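Ribonucleoside-diphosphate reductase subunit beta (Bacillus halodurans C-125, PDB 2RCC) probably serves as the iron-dependent radical subunit of a class I ribonucleotide reductase, which converts ribonucleoside diphosphates to their deoxy forms for DNA synthesis. Local coordinates at residues 53-58 and 122-127; 61-66 and 207-212; 76-81 and 195-200; 110-115 and 225-230. All blocks are in the same frame, centred on the assembly; numbering follows the deposited sequence. Where two conformers were deposited one is given.

Contact 1: residues 53-58 and 122-127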
loop_
_atom_site.group_PDB
_atom_site.type_symbol
_atom_site.label_atom_id
_atom_site.label_comp_id
_atom_site.label_asym_id
_atom_site.label_seq_id
_atom_site.Cartn_x
_atom_site.Cartn_y
_atom_site.Cartn_z
ATOM N N TRP A 53 5.235 6.731 10.899
ATOM C CA TRP A 53 5.582 6.330 12.262
ATOM C C TRP A 53 5.510 4.810 12.337
ATOM O O TRP A 53 4.866 4.180 11.510
ATOM C CB TRP A 53 4.626 6.968 13.321
ATOM C CG TRP A 53 3.222 6.498 13.218
ATOM C CD1 TRP A 53 2.265 7.010 12.400
ATOM C CD2 TRP A 53 2.610 5.376 13.887
ATOM N NE1 TRP A 53 1.113 6.289 12.512
ATOM C CE2 TRP A 53 1.287 5.287 13.417
ATOM C CE3 TRP A 53 3.046 4.450 14.844
ATOM C CZ2 TRP A 53 0.401 4.341 13.875
ATOM C CZ3 TRP A 53 2.136 3.493 15.308
ATOM C CH2 TRP A 53 0.850 3.436 14.795
ATOM N N THR A 54 6.205 4.217 13.296
ATOM C CA THR A 54 6.064 2.792 13.545
ATOM C C THR A 54 6.009 2.610 15.049
ATOM O O THR A 54 6.506 3.436 15.797
ATOM C CB THR A 54 7.214 1.872 12.958
ATOM O OG1 THR A 54 8.355 1.904 13.807
ATOM C CG2 THR A 54 7.542 2.253 11.515
ATOM N N PRO A 55 5.410 1.522 15.503
ATOM C CA PRO A 55 5.390 1.336 16.969
ATOM C C PRO A 55 6.755 1.130 17.626
ATOM O O PRO A 55 6.881 1.339 18.813
ATOM C CB PRO A 55 4.499 0.108 17.139
ATOM C CG PRO A 55 4.592 -0.601 15.849
ATOM C CD PRO A 55 4.703 0.441 14.799
ATOM N N PHE A 56 7.784 0.804 16.848
ATOM C CA PHE A 56 9.100 0.564 17.378
ATOM C C PHE A 56 9.807 1.808 17.900
ATOM O O PHE A 56 10.799 1.671 18.591
ATOM C CB PHE A 56 9.977 -0.186 16.341
ATOM C CG PHE A 56 9.385 -1.505 15.922
ATOM C CD1 PHE A 56 9.430 -2.595 16.767
ATOM C CD2 PHE A 56 8.714 -1.636 14.710
ATOM C CE1 PHE A 56 8.851 -3.825 16.401
ATOM C CE2 PHE A 56 8.141 -2.854 14.340
ATOM C CZ PHE A 56 8.217 -3.954 15.196
ATOM N N GLU A 57 9.313 2.994 17.575
ATOM C CA GLU A 57 9.847 4.237 18.075
ATOM C C GLU A 57 9.237 4.583 19.465
ATOM O O GLU A 57 9.689 5.521 20.099
ATOM C CB GLU A 57 9.565 5.373 17.048
ATOM C CG GLU A 57 8.132 5.994 17.063
ATOM C CD GLU A 57 7.780 6.852 15.813
ATOM O OE1 GLU A 57 8.009 6.422 14.638
ATOM O OE2 GLU A 57 7.231 7.959 16.024
ATOM N N ILE A 58 8.242 3.814 19.929
ATOM C CA ILE A 58 7.535 4.076 21.197
ATOM C C ILE A 58 7.931 3.065 22.280
ATOM O O ILE A 58 7.737 1.853 22.127
ATOM C CB ILE A 58 6.027 4.084 20.943
ATOM C CG1 ILE A 58 5.689 5.316 20.084
ATOM C CG2 ILE A 58 5.253 4.110 22.270
ATOM C CD1 ILE A 58 4.315 5.330 19.570
ATOM N N HIS A 122 -1.073 -0.360 11.911
ATOM C CA HIS A 122 -2.029 -0.173 13.019
ATOM C C HIS A 122 -2.274 -1.509 13.723
ATOM O O HIS A 122 -2.180 -1.591 14.941
ATOM C CB HIS A 122 -3.376 0.431 12.581
ATOM C CG HIS A 122 -3.263 1.796 11.955
ATOM N ND1 HIS A 122 -4.307 2.411 11.298
ATOM C CD2 HIS A 122 -2.207 2.639 11.855
ATOM C CE1 HIS A 122 -3.910 3.590 10.851
ATOM N NE2 HIS A 122 -2.642 3.761 11.192
ATOM N N ASN A 123 -2.553 -2.553 12.965
ATOM C CA ASN A 123 -2.790 -3.861 13.574
ATOM C C ASN A 123 -1.587 -4.395 14.368
ATOM O O ASN A 123 -1.743 -4.912 15.491
ATOM C CB ASN A 123 -3.252 -4.882 12.547
ATOM C CG ASN A 123 -3.699 -6.190 13.203
ATOM O OD1 ASN A 123 -4.719 -6.248 13.922
ATOM N ND2 ASN A 123 -2.922 -7.236 12.986
ATOM N N GLN A 124 -0.392 -4.241 13.822
ATOM C CA GLN A 124 0.822 -4.647 14.533
ATOM C C GLN A 124 1.083 -3.806 15.820
ATOM O O GLN A 124 1.651 -4.321 16.799
ATOM C CB GLN A 124 2.016 -4.641 13.567
ATOM C CG GLN A 124 3.354 -5.032 14.189
ATOM C CD GLN A 124 4.265 -3.864 14.434
ATOM O OE1 GLN A 124 4.329 -2.914 13.632
ATOM N NE2 GLN A 124 5.064 -3.967 15.488
ATOM N N SER A 125 0.705 -2.529 15.787
ATOM C CA SER A 125 0.835 -1.639 16.927
ATOM C C SER A 125 -0.082 -2.088 18.070
ATOM O O SER A 125 0.275 -1.980 19.234
ATOM C CB SER A 125 0.529 -0.190 16.514
ATOM O OG SER A 125 1.379 0.243 15.467
ATOM N N TYR A 126 -1.284 -2.585 17.744
ATOM C CA TYR A 126 -2.174 -3.079 18.793
ATOM C C TYR A 126 -1.553 -4.319 19.482
ATOM O O TYR A 126 -1.550 -4.417 20.712
ATOM C CB TYR A 126 -3.567 -3.426 18.285
ATOM C CG TYR A 126 -4.358 -2.262 17.748
ATOM C CD1 TYR A 126 -4.531 -1.105 18.477
ATOM C CD2 TYR A 126 -4.955 -2.334 16.494
ATOM C CE1 TYR A 126 -5.239 -0.009 17.936
ATOM C CE2 TYR A 126 -5.672 -1.282 15.969
ATOM C CZ TYR A 126 -5.829 -0.128 16.690
ATOM O OH TYR A 126 -6.563 0.900 16.144
ATOM N N SER A 127 -1.032 -5.239 18.697
ATOM C CA SER A 127 -0.307 -6.396 19.233
ATOM C C SER A 127 0.878 -6.009 20.062
ATOM O O SER A 127 1.155 -6.635 21.056
ATOM C CB SER A 127 0.190 -7.324 18.116
ATOM O OG SER A 127 -0.933 -7.871 17.461
#
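Gln124, Ser125 and Trp53 give up the most surface where the 53-58 turn lies against the 122-127 helix, with Pro55 wedged between the first two. The CA atoms of Pro55 and Ser125 approach to 5.4 Å, and Pro55 CG lies 3.2 Å from Gln124 OE1. Gln124 leaves the helix with CG trans to its own N (chi1 179°) and then bends at chi2, which carries the amide past the proline to Phe56. Gln124 NE2 comes within 3.2 Å of Phe56 CZ, the amide and ring planes lying only 15° apart. OE1 of the same amide is hydrogen-bonded to Tyr45 OH of the second subunit, so this end of the contact also belongs to the dimer interface. In the conformer given, one of two, Ser125 OG sits 3.3 Å from Trp53 CH2, while its hydrogen bond goes back one turn to Val121 O.

Further along, the six-membered ring of Trp53 meets the His122 ring rim to rim, with centroids 6.0 Å apart and planes at 14°; neither covers the other's face. Both rings are tied to one acceptor, since Trp53 NE1 and His122 NE2 each hydrogen-bond Asp219 OD2. His122, probably an iron ligand, thus shares a carboxylate with a tryptophan, the Trp-Asp-His arrangement typical of the radical-transfer route in class I reductase small subunits.

Contact 2: residues 61-66 and 207-212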
loop_
_atom_site.group_PDB
_atom_site.type_symbol
_atom_site.label_atom_id
_atom_site.label_comp_id
_atom_site.label_asym_id
_atom_site.label_seq_id
_atom_site.Cartn_x
_atom_site.Cartn_y
_atom_site.Cartn_z
ATOM N N SER A 61 7.944 0.756 28.459
ATOM C CA SER A 61 8.387 0.427 29.819
ATOM C C SER A 61 7.608 1.082 30.912
ATOM O O SER A 61 7.274 0.411 31.883
ATOM C CB SER A 61 9.842 0.833 30.022
ATOM O OG SER A 61 10.612 0.327 28.966
ATOM N N HIS A 62 7.343 2.387 30.764
ATOM C CA HIS A 62 6.630 3.136 31.800
ATOM C C HIS A 62 5.179 2.688 31.836
ATOM O O HIS A 62 4.647 2.475 32.906
ATOM C CB HIS A 62 6.758 4.657 31.639
ATOM C CG HIS A 62 6.286 5.413 32.842
ATOM N ND1 HIS A 62 6.824 5.216 34.098
ATOM C CD2 HIS A 62 5.322 6.354 32.988
ATOM C CE1 HIS A 62 6.203 5.997 34.967
ATOM N NE2 HIS A 62 5.299 6.711 34.316
ATOM N N ASP A 63 4.546 2.551 30.670
ATOM C CA ASP A 63 3.213 1.989 30.612
ATOM C C ASP A 63 3.185 0.626 31.332
ATOM O O ASP A 63 2.290 0.376 32.120
ATOM C CB ASP A 63 2.718 1.831 29.153
ATOM C CG ASP A 63 2.216 3.125 28.535
ATOM O OD1 ASP A 63 2.786 4.199 28.789
ATOM O OD2 ASP A 63 1.244 3.066 27.740
ATOM N N ALA A 64 4.173 -0.235 31.057
ATOM C CA ALA A 64 4.291 -1.560 31.682
ATOM C C ALA A 64 4.336 -1.472 33.205
ATOM O O ALA A 64 3.641 -2.231 33.887
ATOM C CB ALA A 64 5.538 -2.310 31.130
ATOM N N LYS A 65 5.114 -0.521 33.727
ATOM C CA LYS A 65 5.202 -0.297 35.163
ATOM C C LYS A 65 3.916 0.310 35.722
ATOM O O LYS A 65 3.534 -0.019 36.837
ATOM C CB LYS A 65 6.387 0.612 35.513
ATOM C CG LYS A 65 7.752 0.005 35.239
ATOM N N GLN A 66 3.260 1.216 34.981
ATOM C CA GLN A 66 2.000 1.830 35.461
ATOM C C GLN A 66 0.791 0.915 35.426
ATOM O O GLN A 66 -0.131 1.119 36.222
ATOM C CB GLN A 66 1.612 3.067 34.640
ATOM C CG GLN A 66 2.357 4.335 34.984
ATOM C CD GLN A 66 1.851 5.498 34.193
ATOM O OE1 GLN A 66 1.665 5.388 32.981
ATOM N NE2 GLN A 66 1.620 6.643 34.869
ATOM N N VAL A 207 0.401 6.672 28.864
ATOM C CA VAL A 207 0.604 7.750 27.910
ATOM C C VAL A 207 1.223 7.272 26.577
ATOM O O VAL A 207 0.862 7.781 25.503
ATOM C CB VAL A 207 1.465 8.873 28.545
ATOM C CG1 VAL A 207 1.788 9.958 27.511
ATOM C CG2 VAL A 207 0.748 9.481 29.769
ATOM N N SER A 208 2.156 6.320 26.633
ATOM C CA SER A 208 2.729 5.751 25.398
ATOM C C SER A 208 1.679 5.036 24.550
ATOM O O SER A 208 1.662 5.170 23.329
ATOM C CB SER A 208 3.894 4.835 25.706
ATOM O OG SER A 208 4.957 5.605 26.200
ATOM N N THR A 209 0.783 4.297 25.200
ATOM C CA THR A 209 -0.339 3.653 24.510
ATOM C C THR A 209 -1.235 4.694 23.841
ATOM O O THR A 209 -1.569 4.574 22.686
ATOM C CB THR A 209 -1.184 2.822 25.485
ATOM O OG1 THR A 209 -0.384 1.789 26.073
ATOM C CG2 THR A 209 -2.431 2.242 24.765
ATOM N N SER A 210 -1.605 5.733 24.592
ATOM C CA SER A 210 -2.402 6.836 24.090
ATOM C C SER A 210 -1.773 7.578 22.882
ATOM O O SER A 210 -2.480 8.013 21.958
ATOM C CB SER A 210 -2.638 7.811 25.241
ATOM O OG SER A 210 -3.366 8.910 24.786
ATOM N N THR A 211 -0.461 7.737 22.928
ATOM C CA THR A 211 0.317 8.307 21.846
ATOM C C THR A 211 0.172 7.484 20.558
ATOM O O THR A 211 -0.103 8.052 19.497
ATOM C CB THR A 211 1.818 8.356 22.175
ATOM O OG1 THR A 211 2.059 9.235 23.293
ATOM C CG2 THR A 211 2.597 8.811 20.957
HETATM N N MSE A 212 0.255 6.160 20.667
HETATM C CA MSE A 212 0.133 5.299 19.483
HETATM C C MSE A 212 -1.302 5.314 18.961
HETATM O O MSE A 212 -1.520 5.381 17.753
HETATM C CB MSE A 212 0.600 3.879 19.794
HETATM C CG MSE A 212 1.524 3.243 18.666
HETATM SE SE MSE A 212 2.514 1.975 19.583
HETATM C CE MSE A 212 0.930 0.908 19.872
HETATM O O HOH W 1 5.903 3.661 28.375
HETATM O O HOH W 2 2.744 6.182 30.787
#
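A buried carboxylate on the short helix 61-66 binds the backbone N-H groups in the first turn of helix 207-237: Asp63 meets Ser208 and Thr209 there. Asp63 OD1 accepts from Ser208 N at 3.1 Å, on the syn side and 17° out of the carboxylate plane. The other oxygen, OD2, takes two bonds from one residue: Thr209 N at 2.9 Å, also syn but more tilted from the plane, and Thr209 OG1 at 2.7 Å, nearly in line with the C-O bond. Thr209 OG1 lies beside its own N (chi1 -61°), which lets hydroxyl and amide converge on that oxygen.

This is a side chain from elsewhere in the fold binding a helix N-terminus, where the helix dipole would be expected to favour the charged carboxylate. Two waters bridge the helices, whose axes pass 8.9 Å apart and cross at -125°. One water links Asp63 N to Ser208 OG, which also bonds Asn59 O. A second donates to Asp63 OD1 and to Gln66 OE1 and accepts from Val207 N. Gln66 also holds the chain just ahead of the helix, through NE2 to Gln204 O and OE1 to Met206 N.

Contact 3: residues 76-81 and 195-200; sequences EAFKKI and AFFYNL
One face of the Phe78 ring receives the edge of Phe197, while Leu200 CD1 lies at the Phe78 rim, near its plane and 3.8 Å from CD2. The two phenylalanines form a T-shaped pair: ring planes at 87°, centroids 5.1 Å apart, and Phe197 CE1 offset toward the rim of the face it meets. Phe197 in turn has Phe196 CD2 over one of its faces, and its CE1 lies in plane at the Phe196 edge. Phe196 has Ile81 CD1 over a face, a CH-pi contact 4.1 Å from the centroid and 27° off the ring normal.

Ile81 spans both rings, for its other branch, CG2, approaches Phe197 CE2 to 3.5 Å. The far end of the Phe196 ring reaches the opposite backbone, with CZ 3.6 Å from Phe78 N and CE1 equally near Ala77 CB, although the helix axes are 11.0 Å apart. All six touching residues are buried. Around this joint between helices 72-87 and 191-202, Phe78 packs on Thr209 of helix 207-237 and on Val129 and Leu133 of helix 106-133, and Phe197 packs on Ile213 of helix 207-237.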
loop_
_atom_site.group_PDB
_atom_site.type_symbol
_atom_site.label_atom_id
_atom_site.label_comp_id
_atom_site.label_asym_id
_atom_site.label_seq_id
_atom_site.Cartn_x
_atom_site.Cartn_y
_atom_site.Cartn_z
ATOM N N GLU A 76 -9.035 -4.371 33.220
ATOM C CA GLU A 76 -9.926 -5.224 32.433
ATOM C C GLU A 76 -10.456 -4.568 31.164
ATOM O O GLU A 76 -10.452 -5.203 30.109
ATOM C CB GLU A 76 -11.079 -5.779 33.295
ATOM C CG GLU A 76 -10.659 -6.827 34.311
ATOM C CD GLU A 76 -10.066 -8.084 33.663
ATOM O OE1 GLU A 76 -10.619 -8.545 32.627
ATOM O OE2 GLU A 76 -9.042 -8.593 34.193
ATOM N N ALA A 77 -10.903 -3.321 31.257
ATOM C CA ALA A 77 -11.380 -2.566 30.094
ATOM C C ALA A 77 -10.272 -2.407 29.071
ATOM O O ALA A 77 -10.499 -2.590 27.897
ATOM C CB ALA A 77 -11.939 -1.177 30.502
ATOM N N PHE A 78 -9.076 -2.072 29.540
ATOM C CA PHE A 78 -7.908 -1.912 28.685
ATOM C C PHE A 78 -7.621 -3.200 27.924
ATOM O O PHE A 78 -7.419 -3.165 26.723
ATOM C CB PHE A 78 -6.686 -1.545 29.550
ATOM C CG PHE A 78 -5.477 -1.062 28.775
ATOM C CD1 PHE A 78 -4.699 -1.934 27.999
ATOM C CD2 PHE A 78 -5.049 0.255 28.893
ATOM C CE1 PHE A 78 -3.589 -1.472 27.332
ATOM C CE2 PHE A 78 -3.922 0.700 28.206
ATOM C CZ PHE A 78 -3.205 -0.184 27.435
ATOM N N LYS A 79 -7.547 -4.326 28.637
ATOM C CA LYS A 79 -7.282 -5.644 28.011
ATOM C C LYS A 79 -8.311 -5.999 26.980
ATOM O O LYS A 79 -7.956 -6.467 25.878
ATOM C CB LYS A 79 -7.184 -6.754 29.081
ATOM C CG LYS A 79 -5.867 -6.694 29.858
ATOM C CD LYS A 79 -5.895 -7.333 31.246
ATOM C CE LYS A 79 -6.198 -8.806 31.233
ATOM N NZ LYS A 79 -6.063 -9.335 32.625
ATOM N N LYS A 80 -9.580 -5.764 27.332
ATOM C CA LYS A 80 -10.697 -6.048 26.432
ATOM C C LYS A 80 -10.644 -5.202 25.173
ATOM O O LYS A 80 -10.791 -5.737 24.078
ATOM C CB LYS A 80 -12.044 -5.854 27.113
ATOM C CG LYS A 80 -12.405 -6.919 28.087
ATOM C CD LYS A 80 -13.559 -6.507 28.957
ATOM C CE LYS A 80 -13.825 -7.539 30.052
ATOM N NZ LYS A 80 -14.371 -8.825 29.556
ATOM N N ILE A 81 -10.372 -3.912 25.322
ATOM C CA ILE A 81 -10.341 -2.994 24.184
ATOM C C ILE A 81 -9.091 -3.205 23.298
ATOM O O ILE A 81 -9.228 -3.385 22.074
ATOM C CB ILE A 81 -10.493 -1.521 24.627
ATOM C CG1 ILE A 81 -11.855 -1.288 25.311
ATOM C CG2 ILE A 81 -10.419 -0.586 23.427
ATOM C CD1 ILE A 81 -11.860 0.002 26.148
ATOM N N ALA A 195 -11.236 7.011 23.056
ATOM C CA ALA A 195 -11.461 7.945 24.170
ATOM C C ALA A 195 -11.053 7.369 25.520
ATOM O O ALA A 195 -10.547 8.111 26.375
ATOM C CB ALA A 195 -12.934 8.406 24.202
ATOM N N PHE A 196 -11.292 6.069 25.725
ATOM C CA PHE A 196 -10.869 5.357 26.948
ATOM C C PHE A 196 -9.349 5.524 27.154
ATOM O O PHE A 196 -8.897 5.840 28.240
ATOM C CB PHE A 196 -11.305 3.875 26.930
ATOM C CG PHE A 196 -10.644 3.030 27.997
ATOM C CD1 PHE A 196 -11.214 2.903 29.245
ATOM C CD2 PHE A 196 -9.467 2.355 27.750
ATOM C CE1 PHE A 196 -10.617 2.127 30.215
ATOM C CE2 PHE A 196 -8.836 1.608 28.745
ATOM C CZ PHE A 196 -9.415 1.490 29.957
ATOM N N PHE A 197 -8.574 5.318 26.092
ATOM C CA PHE A 197 -7.148 5.455 26.169
ATOM C C PHE A 197 -6.744 6.904 26.466
ATOM O O PHE A 197 -5.869 7.145 27.310
ATOM C CB PHE A 197 -6.473 4.901 24.909
ATOM C CG PHE A 197 -6.695 3.432 24.725
ATOM C CD1 PHE A 197 -6.191 2.530 25.637
ATOM C CD2 PHE A 197 -7.434 2.954 23.675
ATOM C CE1 PHE A 197 -6.403 1.179 25.482
ATOM C CE2 PHE A 197 -7.641 1.600 23.522
ATOM C CZ PHE A 197 -7.130 0.729 24.430
ATOM N N TYR A 198 -7.399 7.861 25.803
ATOM C CA TYR A 198 -7.087 9.278 26.049
ATOM C C TYR A 198 -7.484 9.706 27.457
ATOM O O TYR A 198 -6.812 10.567 28.042
ATOM C CB TYR A 198 -7.769 10.198 25.023
ATOM C CG TYR A 198 -7.427 9.932 23.568
ATOM C CD1 TYR A 198 -6.133 9.600 23.163
ATOM C CD2 TYR A 198 -8.401 10.076 22.579
ATOM C CE1 TYR A 198 -5.840 9.376 21.814
ATOM C CE2 TYR A 198 -8.120 9.861 21.258
ATOM C CZ TYR A 198 -6.843 9.521 20.886
ATOM O OH TYR A 198 -6.601 9.322 19.567
ATOM N N ASN A 199 -8.562 9.115 27.998
ATOM C CA ASN A 199 -9.007 9.415 29.372
ATOM C C ASN A 199 -7.930 8.993 30.357
ATOM O O ASN A 199 -7.757 9.629 31.389
ATOM C CB ASN A 199 -10.348 8.713 29.686
ATOM C CG ASN A 199 -10.861 8.988 31.113
ATOM O OD1 ASN A 199 -11.095 10.127 31.491
ATOM N ND2 ASN A 199 -11.061 7.930 31.881
ATOM N N LEU A 200 -7.220 7.902 30.080
ATOM C CA LEU A 200 -6.102 7.487 30.961
ATOM C C LEU A 200 -4.934 8.462 30.899
ATOM O O LEU A 200 -4.413 8.898 31.937
ATOM C CB LEU A 200 -5.607 6.054 30.633
ATOM C CG LEU A 200 -6.567 4.890 30.932
ATOM C CD1 LEU A 200 -6.012 3.557 30.468
ATOM C CD2 LEU A 200 -6.889 4.813 32.435
#

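Contact 4: residues 110-115 and 225-230; sequences ALMSVL and YLFTNI
Aliphatic packing centres on Leu226, which has more surface buried here than any other residue and stands between Leu111 and Leu115, one turn apart on the facing helix. Its two methyls divide the work: CD1 lies 4.1 Å from Leu111 CD1, and CD2 lies 3.9 Å from Leu115 CD1. Leu226 starts with CG trans to the backbone N (chi1 177°), extending its fork toward the 110-115 helix.

These residues join helices 106-133 and 207-237, two long helices of the ferritin-like bundle, which run nearly antiparallel here at 149° between directions. The axes stand 12.2 Å apart, a separation filled by the large side chains from both helices. Probable iron ligands are close by: Leu115 lies about 4 Å from His223 and Phe227 about 4 Å from Glu186, nearest side-chain atoms. On another side of the 110-115 helix, Ser113 OG hydrogen-bonds Ser116 OG of the second subunit.

At the aromatic ring, Leu115 CD2 approaches Phe227 CZ to 3.5 Å, the two side chains meeting from opposite directions. Selenomethionine Met112 adds a Met-aromatic contact: SE is 4.0 Å from Phe227 CE1 and 5.2 Å from the ring centroid, 67° off the normal, so the approach is oblique. Bends at chi2 and chi3 fold the Met112 chain, and its SE also touches Leu226 CD2.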
loop_
_atom_site.group_PDB
_atom_site.type_symbol
_atom_site.label_atom_id
_atom_site.label_comp_id
_atom_site.label_asym_id
_atom_site.label_seq_id
_atom_site.Cartn_x
_atom_site.Cartn_y
_atom_site.Cartn_z
ATOM N N ALA A 110 -3.215 4.073 -5.828
ATOM C CA ALA A 110 -1.976 4.179 -5.048
ATOM C C ALA A 110 -2.255 4.562 -3.579
ATOM O O ALA A 110 -1.640 4.023 -2.622
ATOM C CB ALA A 110 -1.031 5.192 -5.690
ATOM N N LEU A 111 -3.158 5.499 -3.386
ATOM C CA LEU A 111 -3.503 5.923 -2.018
ATOM C C LEU A 111 -4.147 4.769 -1.237
ATOM O O LEU A 111 -3.929 4.631 -0.050
ATOM C CB LEU A 111 -4.342 7.204 -2.040
ATOM C CG LEU A 111 -3.691 8.521 -2.473
ATOM C CD1 LEU A 111 -4.798 9.574 -2.751
ATOM C CD2 LEU A 111 -2.655 8.959 -1.408
HETATM N N MSE A 112 -4.892 3.917 -1.912
HETATM C CA MSE A 112 -5.454 2.715 -1.254
HETATM C C MSE A 112 -4.344 1.763 -0.819
HETATM O O MSE A 112 -4.444 1.160 0.238
HETATM C CB MSE A 112 -6.489 2.018 -2.126
HETATM C CG MSE A 112 -7.765 2.784 -2.381
HETATM SE SE MSE A 112 -8.690 3.385 -0.792
HETATM C CE MSE A 112 -9.195 1.660 0.010
ATOM N N SER A 113 -3.260 1.681 -1.598
ATOM C CA SER A 113 -2.091 0.904 -1.208
ATOM C C SER A 113 -1.456 1.482 0.076
ATOM O O SER A 113 -1.129 0.736 0.992
ATOM C CB SER A 113 -1.074 0.810 -2.361
ATOM O OG SER A 113 0.118 0.205 -1.953
ATOM N N VAL A 114 -1.291 2.801 0.127
ATOM C CA VAL A 114 -0.749 3.473 1.301
ATOM C C VAL A 114 -1.697 3.210 2.492
ATOM O O VAL A 114 -1.223 2.843 3.543
ATOM C CB VAL A 114 -0.549 5.005 1.076
ATOM C CG1 VAL A 114 -0.089 5.688 2.379
ATOM C CG2 VAL A 114 0.374 5.288 -0.111
ATOM N N LEU A 115 -3.015 3.252 2.297
ATOM C CA LEU A 115 -3.978 2.984 3.396
ATOM C C LEU A 115 -3.844 1.571 3.944
ATOM O O LEU A 115 -3.905 1.344 5.158
ATOM C CB LEU A 115 -5.485 3.158 2.989
ATOM C CG LEU A 115 -6.122 4.497 3.299
ATOM C CD1 LEU A 115 -5.436 5.610 2.533
ATOM C CD2 LEU A 115 -7.626 4.537 3.060
ATOM N N TYR A 225 -10.906 11.756 5.176
ATOM C CA TYR A 225 -10.815 12.827 4.201
ATOM C C TYR A 225 -10.832 12.229 2.769
ATOM O O TYR A 225 -11.590 12.703 1.924
ATOM C CB TYR A 225 -9.565 13.681 4.465
ATOM C CG TYR A 225 -9.233 14.713 3.433
ATOM C CD1 TYR A 225 -9.840 15.972 3.431
ATOM C CD2 TYR A 225 -8.277 14.450 2.460
ATOM C CE1 TYR A 225 -9.519 16.910 2.471
ATOM C CE2 TYR A 225 -7.975 15.367 1.510
ATOM C CZ TYR A 225 -8.582 16.587 1.518
ATOM O OH TYR A 225 -8.194 17.468 0.548
ATOM N N LEU A 226 -10.063 11.171 2.535
ATOM C CA LEU A 226 -10.042 10.505 1.233
ATOM C C LEU A 226 -11.435 9.963 0.867
ATOM O O LEU A 226 -11.961 10.217 -0.232
ATOM C CB LEU A 226 -9.038 9.358 1.223
ATOM C CG LEU A 226 -8.943 8.512 -0.061
ATOM C CD1 LEU A 226 -8.658 9.360 -1.273
ATOM C CD2 LEU A 226 -7.936 7.403 0.124
ATOM N N PHE A 227 -12.003 9.186 1.773
ATOM C CA PHE A 227 -13.327 8.597 1.500
ATOM C C PHE A 227 -14.450 9.621 1.307
ATOM O O PHE A 227 -15.319 9.433 0.458
ATOM C CB PHE A 227 -13.709 7.594 2.590
ATOM C CG PHE A 227 -12.764 6.414 2.716
ATOM C CD1 PHE A 227 -12.441 5.643 1.607
ATOM C CD2 PHE A 227 -12.285 6.011 3.986
ATOM C CE1 PHE A 227 -11.601 4.536 1.740
ATOM C CE2 PHE A 227 -11.451 4.919 4.114
ATOM C CZ PHE A 227 -11.102 4.190 3.000
ATOM N N THR A 228 -14.471 10.683 2.103
ATOM C CA THR A 228 -15.499 11.716 1.945
ATOM C C THR A 228 -15.340 12.511 0.641
ATOM O O THR A 228 -16.332 12.913 0.005
ATOM C CB THR A 228 -15.633 12.625 3.208
ATOM O OG1 THR A 228 -14.436 13.349 3.435
ATOM C CG2 THR A 228 -15.933 11.812 4.423
ATOM N N ASN A 229 -14.099 12.725 0.217
ATOM C CA ASN A 229 -13.815 13.346 -1.066
ATOM C C ASN A 229 -14.320 12.462 -2.202
ATOM O O ASN A 229 -14.992 12.953 -3.103
ATOM C CB ASN A 229 -12.319 13.620 -1.266
ATOM C CG ASN A 229 -11.821 14.901 -0.595
ATOM O OD1 ASN A 229 -12.560 15.641 -0.004
ATOM N ND2 ASN A 229 -10.540 15.155 -0.724
ATOM N N ILE A 230 -14.052 11.154 -2.129
ATOM C CA ILE A 230 -14.540 10.207 -3.161
ATOM C C ILE A 230 -16.050 10.224 -3.212
ATOM O O ILE A 230 -16.631 10.227 -4.316
ATOM C CB ILE A 230 -14.017 8.740 -2.930
ATOM C CG1 ILE A 230 -12.529 8.686 -3.167
ATOM C CG2 ILE A 230 -14.745 7.750 -3.876
ATOM C CD1 ILE A 230 -11.885 7.428 -2.581
#

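Overall arrangement
Contacts 1, 3 and 4 are buried and contact 2 partly so. Contacts 3 and 4 are apolar between side chains; contact 1 is mixed, its polar groups packing on apolar rings while their hydrogen bonds go outside; contact 2 is polar, with waters and a buried carboxylate at its centre. Helix 106-133 serves contacts 1 and 4, and helix 207-237 serves contacts 2 and 4, whose centres are 30 Å apart. Contact 2 links contacts 1 and 3, which do not touch each other: Met212 packs on Trp53 and Pro55, and Thr209 CG2 on Phe78 and Phe197. Contacts 1 and 4 both reach the second subunit and adjoin the probable iron site; contact 1 includes Tyr126, the probable active-site tyrosine.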